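Local coordinates for ssDNA binding protein (Aeropyrum pernix, PDB 4PSN) that binds single-stranded DNA, probably by entrapping it in a tunnel system formed between its subunits, at residues C[15-20]-C[53-58]; C[122-127]-C[196-201]; C[137-142]-C[185-190]. All blocks are in the same frame, centred on the assembly; numbering follows the deposited sequence.

Overall arrangement
The three contacts come from two parts of the chain. Contact 1 (15-20 with 53-58) packs helix 17-28 against helix 40-61 in the N-terminal part, beside a three-stranded antiparallel sheet, closing before the others open. Contacts 2 and 3 lie on the opposite side of the chain's centre, with centres about 46 and 52 Å from that of contact 1. They share helix 186-198 and reach one antiparallel sheet through neighbouring strands, 125-131 in contact 2 and 137-143 in contact 3; their centres are 11 Å apart, with contact 3 nested within the loop closed by contact 2. Two separate cores result. A second subunit borders contact 1 extensively and contact 2 only at Ile122, consistent with intersubunit tunnels.

Contact 1: residues C[15-20]-C[53-58]; sequences AGYADK and VLFELL
The phenolic oxygen of Tyr17 ends up against the backbone of helix 40-61, where it is hydrogen-bonded to the carbonyl oxygen of Asn51, one turn before Phe55. It stands 3.1 Å (OH) from Phe55 CA and 3.2 Å (OH) from Phe55 CB, and it lies at the edge of the Phe55 ring, near that ring's plane. Phe55 N lies 3.2 Å from Tyr17 OH, but the angle is too poor for a bond. The rest of the tyrosine is held by leucines one turn apart on the same helix. Leu58 puts CD1 over one ring face, 3.9 Å from the centroid and 16° off the normal, a CH-pi contact; Ala18 CB sits over the opposite face. Near the hydroxyl end, Leu54 CB comes obliquely to Tyr17 CE1 at 3.7 Å. Gly16 is the N-cap of helix 17-28, and for Tyr17 in the first turn, CG between the backbone N and the carbonyl carbon (chi1 82°) directs the ring at helix 40-61. This is helix-to-helix packing in the N-terminal region, laid on an antiparallel sheet: Leu54 and Leu58 also touch Ile72 of strand 69-78, and Leu58 reaches Val92 of strand 83-97. With an alanine at Tyr17 the Asn51 carbonyl would probably lose its phenolic partner, and a gap would be likely to open between Leu58, Leu54 and the first turn of helix 17-28. Nearby, Phe55 packs on Pro169 of the second subunit, while Asp19 accepts hydrogen bonds from the backbone N of Lys206 and Arg207 there.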
# COMPACT_ATOMS: atom_id res chain seq x y z
N ALA C 15 -5.89 -16.98 0.92
CA ALA C 15 -4.69 -17.78 1.18
C ALA C 15 -3.57 -16.97 1.83
O ALA C 15 -2.60 -17.53 2.33
CB ALA C 15 -4.19 -18.43 -0.11
N GLY C 16 -3.71 -15.66 1.85
CA GLY C 16 -2.64 -14.83 2.36
C GLY C 16 -2.99 -14.11 3.63
O GLY C 16 -2.23 -13.23 4.07
N TYR C 17 -4.12 -14.45 4.23
CA TYR C 17 -4.59 -13.71 5.40
C TYR C 17 -3.61 -13.83 6.58
O TYR C 17 -3.40 -12.84 7.28
CB TYR C 17 -6.01 -14.14 5.84
CG TYR C 17 -6.01 -15.40 6.69
CD1 TYR C 17 -5.73 -15.34 8.05
CD2 TYR C 17 -6.29 -16.65 6.12
CE1 TYR C 17 -5.70 -16.48 8.82
CE2 TYR C 17 -6.26 -17.79 6.89
CZ TYR C 17 -5.98 -17.70 8.24
OH TYR C 17 -5.96 -18.83 9.02
N ALA C 18 -3.01 -15.00 6.79
CA ALA C 18 -2.20 -15.18 7.99
C ALA C 18 -0.99 -14.24 8.00
O ALA C 18 -0.68 -13.61 9.02
CB ALA C 18 -1.76 -16.65 8.18
N ASP C 19 -0.31 -14.15 6.87
CA ASP C 19 0.86 -13.29 6.79
C ASP C 19 0.49 -11.81 6.79
O ASP C 19 1.26 -11.00 7.28
CB ASP C 19 1.73 -13.66 5.58
CG ASP C 19 2.53 -14.95 5.82
OD1 ASP C 19 2.53 -15.44 6.97
OD2 ASP C 19 3.15 -15.46 4.86
N LYS C 20 -0.69 -11.46 6.28
CA LYS C 20 -1.14 -10.07 6.36
C LYS C 20 -1.39 -9.72 7.82
O LYS C 20 -0.96 -8.67 8.30
CB LYS C 20 -2.42 -9.88 5.53
CG LYS C 20 -2.86 -8.42 5.38
CD LYS C 20 -1.71 -7.55 4.89
CE LYS C 20 -2.17 -6.32 4.11
NZ LYS C 20 -2.23 -6.62 2.64
N VAL C 53 -7.15 -19.23 15.23
CA VAL C 53 -8.59 -19.05 15.36
C VAL C 53 -9.24 -18.68 14.03
O VAL C 53 -10.30 -19.21 13.68
CB VAL C 53 -8.87 -17.96 16.39
CG1 VAL C 53 -10.28 -17.44 16.24
CG2 VAL C 53 -8.61 -18.51 17.79
N LEU C 54 -8.61 -17.78 13.30
CA LEU C 54 -9.12 -17.35 12.01
C LEU C 54 -9.15 -18.52 11.03
O LEU C 54 -10.03 -18.60 10.17
CB LEU C 54 -8.28 -16.21 11.44
CG LEU C 54 -8.44 -14.89 12.20
CD1 LEU C 54 -7.50 -13.83 11.64
CD2 LEU C 54 -9.90 -14.42 12.13
N PHE C 55 -8.20 -19.43 11.16
CA PHE C 55 -8.21 -20.58 10.27
C PHE C 55 -9.53 -21.35 10.41
O PHE C 55 -10.14 -21.73 9.42
CB PHE C 55 -7.01 -21.50 10.53
CG PHE C 55 -7.01 -22.73 9.68
CD1 PHE C 55 -6.42 -22.73 8.44
CD2 PHE C 55 -7.64 -23.89 10.11
CE1 PHE C 55 -6.43 -23.87 7.65
CE2 PHE C 55 -7.65 -25.02 9.33
CZ PHE C 55 -7.05 -25.01 8.09
N GLU C 56 -9.97 -21.58 11.64
CA GLU C 56 -11.20 -22.33 11.85
C GLU C 56 -12.42 -21.58 11.33
O GLU C 56 -13.34 -22.17 10.74
CB GLU C 56 -11.39 -22.65 13.33
CG GLU C 56 -10.34 -23.59 13.87
CD GLU C 56 -10.29 -24.91 13.11
OE1 GLU C 56 -11.36 -25.39 12.66
OE2 GLU C 56 -9.18 -25.46 12.94
N LEU C 57 -12.44 -20.27 11.54
CA LEU C 57 -13.57 -19.45 11.08
C LEU C 57 -13.63 -19.42 9.55
O LEU C 57 -14.66 -19.71 8.95
CB LEU C 57 -13.45 -18.04 11.65
CG LEU C 57 -14.51 -17.02 11.21
CD1 LEU C 57 -15.90 -17.53 11.54
CD2 LEU C 57 -14.29 -15.65 11.86
N LEU C 58 -12.52 -19.06 8.93
CA LEU C 58 -12.50 -18.80 7.49
C LEU C 58 -12.67 -20.07 6.67
O LEU C 58 -13.50 -20.13 5.77
CB LEU C 58 -11.22 -18.07 7.08
CG LEU C 58 -11.16 -16.62 7.54
CD1 LEU C 58 -9.82 -15.97 7.21
CD2 LEU C 58 -12.31 -15.83 6.92

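Contact 2: residues C[122-127]-C[196-201]; sequences IRFTVE and RLFSEA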
# COMPACT_ATOMS: atom_id res chain seq x y z
N ILE C 122 -20.83 10.66 -23.34
CA ILE C 122 -21.67 10.13 -22.26
C ILE C 122 -23.01 10.88 -22.27
O ILE C 122 -23.03 12.11 -22.28
CB ILE C 122 -21.04 10.32 -20.86
CG1 ILE C 122 -19.64 9.70 -20.81
CG2 ILE C 122 -21.95 9.69 -19.79
CD1 ILE C 122 -18.85 10.08 -19.57
N ARG C 123 -24.12 10.15 -22.27
CA ARG C 123 -25.43 10.79 -22.29
C ARG C 123 -26.01 10.91 -20.88
O ARG C 123 -26.38 9.91 -20.29
CB ARG C 123 -26.42 10.02 -23.18
CG ARG C 123 -27.71 10.80 -23.45
CD ARG C 123 -27.53 11.91 -24.46
NE ARG C 123 -28.65 12.86 -24.42
CZ ARG C 123 -28.67 14.03 -25.04
NH1 ARG C 123 -27.61 14.42 -25.75
NH2 ARG C 123 -29.73 14.83 -24.92
N PHE C 124 -26.11 12.13 -20.38
CA PHE C 124 -26.70 12.39 -19.08
C PHE C 124 -28.11 12.94 -19.27
O PHE C 124 -28.44 13.50 -20.31
CB PHE C 124 -25.85 13.43 -18.30
CG PHE C 124 -24.45 12.94 -17.96
CD1 PHE C 124 -24.25 12.02 -16.94
CD2 PHE C 124 -23.34 13.41 -18.66
CE1 PHE C 124 -22.97 11.57 -16.61
CE2 PHE C 124 -22.05 12.96 -18.34
CZ PHE C 124 -21.87 12.03 -17.31
N THR C 125 -28.95 12.75 -18.25
CA THR C 125 -30.24 13.43 -18.18
C THR C 125 -30.26 14.27 -16.89
O THR C 125 -29.38 14.14 -16.06
CB THR C 125 -31.40 12.41 -18.18
OG1 THR C 125 -31.32 11.57 -17.02
CG2 THR C 125 -31.36 11.54 -19.46
N VAL C 126 -31.25 15.13 -16.72
CA VAL C 126 -31.29 15.99 -15.55
C VAL C 126 -32.72 16.13 -15.06
O VAL C 126 -33.67 15.87 -15.81
CB VAL C 126 -30.78 17.43 -15.83
CG1 VAL C 126 -29.31 17.42 -16.26
CG2 VAL C 126 -31.65 18.13 -16.85
N GLU C 127 -32.86 16.53 -13.81
CA GLU C 127 -34.16 16.89 -13.27
C GLU C 127 -33.95 18.09 -12.37
O GLU C 127 -33.02 18.08 -11.54
CB GLU C 127 -34.75 15.72 -12.48
CG GLU C 127 -36.27 15.76 -12.37
CD GLU C 127 -36.97 15.70 -13.73
OE1 GLU C 127 -37.49 16.74 -14.18
OE2 GLU C 127 -37.00 14.60 -14.34
N ARG C 196 -23.15 17.48 -23.81
CA ARG C 196 -22.13 18.20 -24.57
C ARG C 196 -21.16 18.94 -23.63
O ARG C 196 -19.94 18.92 -23.83
CB ARG C 196 -22.83 19.18 -25.52
CG ARG C 196 -21.96 20.29 -26.09
CD ARG C 196 -20.89 19.74 -27.01
NE ARG C 196 -21.21 18.37 -27.40
CZ ARG C 196 -21.44 17.97 -28.64
NH1 ARG C 196 -21.74 16.70 -28.89
NH2 ARG C 196 -21.37 18.83 -29.65
N LEU C 197 -21.69 19.58 -22.60
CA LEU C 197 -20.84 20.29 -21.66
C LEU C 197 -19.89 19.36 -20.93
O LEU C 197 -18.70 19.67 -20.77
CB LEU C 197 -21.69 21.09 -20.67
CG LEU C 197 -22.36 22.32 -21.28
CD1 LEU C 197 -23.41 22.90 -20.34
CD2 LEU C 197 -21.31 23.38 -21.63
N PHE C 198 -20.38 18.21 -20.49
CA PHE C 198 -19.54 17.30 -19.73
C PHE C 198 -18.52 16.55 -20.58
O PHE C 198 -17.56 16.00 -20.04
CB PHE C 198 -20.39 16.32 -18.90
CG PHE C 198 -20.72 16.84 -17.52
CD1 PHE C 198 -19.85 16.62 -16.46
CD2 PHE C 198 -21.87 17.59 -17.30
CE1 PHE C 198 -20.12 17.11 -15.19
CE2 PHE C 198 -22.15 18.10 -16.02
CZ PHE C 198 -21.28 17.86 -14.97
N SER C 199 -18.72 16.54 -21.90
CA SER C 199 -17.72 15.96 -22.80
C SER C 199 -16.39 16.73 -22.77
O SER C 199 -15.37 16.26 -23.25
CB SER C 199 -18.25 15.88 -24.23
OG SER C 199 -18.22 17.16 -24.84
N GLU C 200 -16.40 17.94 -22.22
CA GLU C 200 -15.18 18.73 -22.09
C GLU C 200 -14.84 18.99 -20.62
O GLU C 200 -13.97 19.81 -20.30
CB GLU C 200 -15.33 20.06 -22.82
CG GLU C 200 -15.43 19.92 -24.33
CD GLU C 200 -15.43 21.26 -25.04
OE1 GLU C 200 -16.30 22.11 -24.74
OE2 GLU C 200 -14.56 21.46 -25.91
N ALA C 201 -15.54 18.31 -19.73
CA ALA C 201 -15.33 18.49 -18.30
C ALA C 201 -13.96 17.93 -17.87
O ALA C 201 -13.36 17.13 -18.58
CB ALA C 201 -16.45 17.79 -17.52
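Phe124 and Phe198 carry this contact between them, and the close part is small. Phe124 CE2 meets Phe198 CB at 3.8 Å, with CD2 of the same ring a little farther from that carbon, so the CE2 corner of Phe124 rests obliquely against the first side-chain carbon of Phe198. The two side chains cross at about a right angle. Their rings are tilted obliquely, planes 58° apart and centroids 5.5 Å from each other. Phe124 CG stands anti to its carbonyl carbon (chi1 -64°), which turns the ring inward toward Phe198; Ile122 CG2 of its own segment lies over one face, 3.4 Å above the plane and displaced from the centre. Phe124 N is held by Ser195 OG. The pair belongs to the core of the C-terminal domain, where helix 186-198 packs on an antiparallel sheet: Phe198 also touches Ile141 of strand 137-143 and Leu172 and Leu174 of strand 172-180, while Phe124 reaches Val194 and Pro169. Outward from here the packing gives way to solvent. Residues Phe198 to Ala201 form a type I turn, and the exposed Ser199 bends back, its OG donating to Arg196 O at 2.7 Å, tilted 22° from the carbonyl plane. On this solvent side Arg196 turns away from residues 122-127 and makes a salt bridge through NH1 with Glu121.

Contact 3: residues C[137-142]-C[185-190]; sequences VVYRIM and RIDDFV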
# COMPACT_ATOMS: atom_id res chain seq x y z
N VAL C 137 -30.32 28.13 -10.41
CA VAL C 137 -31.15 26.94 -10.60
C VAL C 137 -30.30 25.68 -10.45
O VAL C 137 -29.23 25.55 -11.05
CB VAL C 137 -31.82 26.95 -11.98
CG1 VAL C 137 -32.86 25.81 -12.06
CG2 VAL C 137 -32.47 28.29 -12.22
N VAL C 138 -30.78 24.73 -9.64
CA VAL C 138 -30.05 23.50 -9.37
C VAL C 138 -30.74 22.28 -9.98
O VAL C 138 -31.94 22.10 -9.81
CB VAL C 138 -29.84 23.29 -7.85
CG1 VAL C 138 -29.31 21.89 -7.56
CG2 VAL C 138 -28.90 24.35 -7.31
N TYR C 139 -29.96 21.47 -10.68
CA TYR C 139 -30.45 20.25 -11.31
C TYR C 139 -29.69 19.06 -10.78
O TYR C 139 -28.47 19.14 -10.56
CB TYR C 139 -30.23 20.28 -12.84
CG TYR C 139 -30.95 21.40 -13.52
CD1 TYR C 139 -32.18 21.19 -14.14
CD2 TYR C 139 -30.40 22.66 -13.54
CE1 TYR C 139 -32.84 22.23 -14.76
CE2 TYR C 139 -31.04 23.68 -14.15
CZ TYR C 139 -32.27 23.47 -14.76
OH TYR C 139 -32.89 24.52 -15.37
N ARG C 140 -30.40 17.96 -10.57
CA ARG C 140 -29.74 16.68 -10.40
C ARG C 140 -29.34 16.11 -11.76
O ARG C 140 -30.07 16.25 -12.74
CB ARG C 140 -30.68 15.67 -9.71
CG ARG C 140 -30.82 15.85 -8.21
CD ARG C 140 -31.55 14.64 -7.60
NE ARG C 140 -32.54 14.10 -8.52
CZ ARG C 140 -33.83 14.46 -8.55
NH1 ARG C 140 -34.28 15.36 -7.70
NH2 ARG C 140 -34.66 13.91 -9.44
N ILE C 141 -28.18 15.48 -11.81
CA ILE C 141 -27.73 14.79 -13.02
C ILE C 141 -27.87 13.29 -12.81
O ILE C 141 -27.52 12.78 -11.76
CB ILE C 141 -26.28 15.13 -13.35
CG1 ILE C 141 -26.09 16.65 -13.46
CG2 ILE C 141 -25.86 14.48 -14.65
CD1 ILE C 141 -24.63 17.07 -13.65
N MSE C 142 -28.37 12.60 -13.82
CA MSE C 142 -28.54 11.16 -13.79
C MSE C 142 -27.82 10.48 -14.94
O MSE C 142 -27.67 11.06 -16.01
CB MSE C 142 -30.02 10.86 -13.97
CG MSE C 142 -30.81 12.12 -13.90
SE MSE C 142 -31.79 12.15 -12.26
CE MSE C 142 -33.20 11.01 -12.90
N ARG C 185 -35.50 29.77 -21.03
CA ARG C 185 -35.09 28.64 -21.85
C ARG C 185 -34.03 27.77 -21.17
O ARG C 185 -33.46 26.88 -21.79
CB ARG C 185 -34.57 29.13 -23.21
CG ARG C 185 -35.61 29.84 -24.07
CD ARG C 185 -36.81 28.94 -24.34
NE ARG C 185 -36.46 27.80 -25.18
CZ ARG C 185 -37.31 26.85 -25.56
NH1 ARG C 185 -36.89 25.84 -26.31
NH2 ARG C 185 -38.59 26.92 -25.18
N ILE C 186 -33.76 28.04 -19.90
CA ILE C 186 -32.69 27.32 -19.20
C ILE C 186 -32.98 25.82 -19.08
O ILE C 186 -32.10 24.99 -19.31
CB ILE C 186 -32.33 27.99 -17.84
CG1 ILE C 186 -31.65 29.35 -18.10
CG2 ILE C 186 -31.40 27.09 -17.01
CD1 ILE C 186 -31.26 30.14 -16.87
N ASP C 187 -34.22 25.46 -18.75
CA ASP C 187 -34.58 24.04 -18.61
C ASP C 187 -34.29 23.30 -19.91
O ASP C 187 -33.58 22.30 -19.91
CB ASP C 187 -36.05 23.86 -18.24
CG ASP C 187 -36.33 24.18 -16.77
OD1 ASP C 187 -35.37 24.38 -16.00
OD2 ASP C 187 -37.52 24.23 -16.39
N ASP C 188 -34.84 23.80 -21.00
CA ASP C 188 -34.53 23.26 -22.32
C ASP C 188 -33.02 23.24 -22.60
O ASP C 188 -32.49 22.25 -23.08
CB ASP C 188 -35.26 24.05 -23.40
CG ASP C 188 -36.77 23.89 -23.30
OD1 ASP C 188 -37.23 22.76 -23.02
OD2 ASP C 188 -37.50 24.90 -23.50
N PHE C 189 -32.34 24.35 -22.32
CA PHE C 189 -30.92 24.40 -22.60
C PHE C 189 -30.16 23.31 -21.83
O PHE C 189 -29.29 22.64 -22.38
CB PHE C 189 -30.35 25.78 -22.26
CG PHE C 189 -28.87 25.85 -22.44
CD1 PHE C 189 -28.32 26.32 -23.62
CD2 PHE C 189 -28.02 25.44 -21.42
CE1 PHE C 189 -26.94 26.38 -23.79
CE2 PHE C 189 -26.64 25.50 -21.59
CZ PHE C 189 -26.10 25.96 -22.77
N VAL C 190 -30.52 23.12 -20.56
CA VAL C 190 -29.81 22.12 -19.76
C VAL C 190 -30.03 20.70 -20.28
O VAL C 190 -29.10 19.91 -20.38
CB VAL C 190 -30.17 22.24 -18.27
CG1 VAL C 190 -29.61 21.05 -17.49
CG2 VAL C 190 -29.59 23.54 -17.71
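The Tyr139 ring has Val190 on one face and Asp187 at its edge. Val190 CG1 sits over the ring centre, 4.1 Å from the centroid and only 7° off the normal, as a CH-pi contact. Its other methyl, CG2, leans on the phenol end, 3.8 Å from Tyr139 CE2. In the ring plane, Tyr139 OH donates to Asp187 OD1 at 2.6 Å, a short bond that meets the oxygen nearly along its C-O axis. The carboxylate stands almost perpendicular to the ring. Ile186 adds a methyl from an oblique direction, its CG2 lying 3.4 Å from Tyr139 OH. The strand and helix segments run roughly the same way, 34° between them, with axes 10.9 Å apart, so the long tyrosine has to span the distance; CG anti to its carbonyl carbon (chi1 -61°) sets it pointing across. This is one face of an antiparallel sheet in the C-terminal domain, covered by helix 186-198. Val190 also touches Val126 and Leu151 of the strands to either side of 137-143, and Ile186 reaches Val153 and Pro155. Asp187 lies at the margin of this buried patch, its OD2 held in a salt bridge by Lys128, so each carboxylate oxygen has its own partner; the lysine's positive charge would be expected to favour the ionised form of the acid. Asp187 is in the first turn of the helix, just past the N-cap Arg185, whose O accepts from Phe189 N at 2.8 Å.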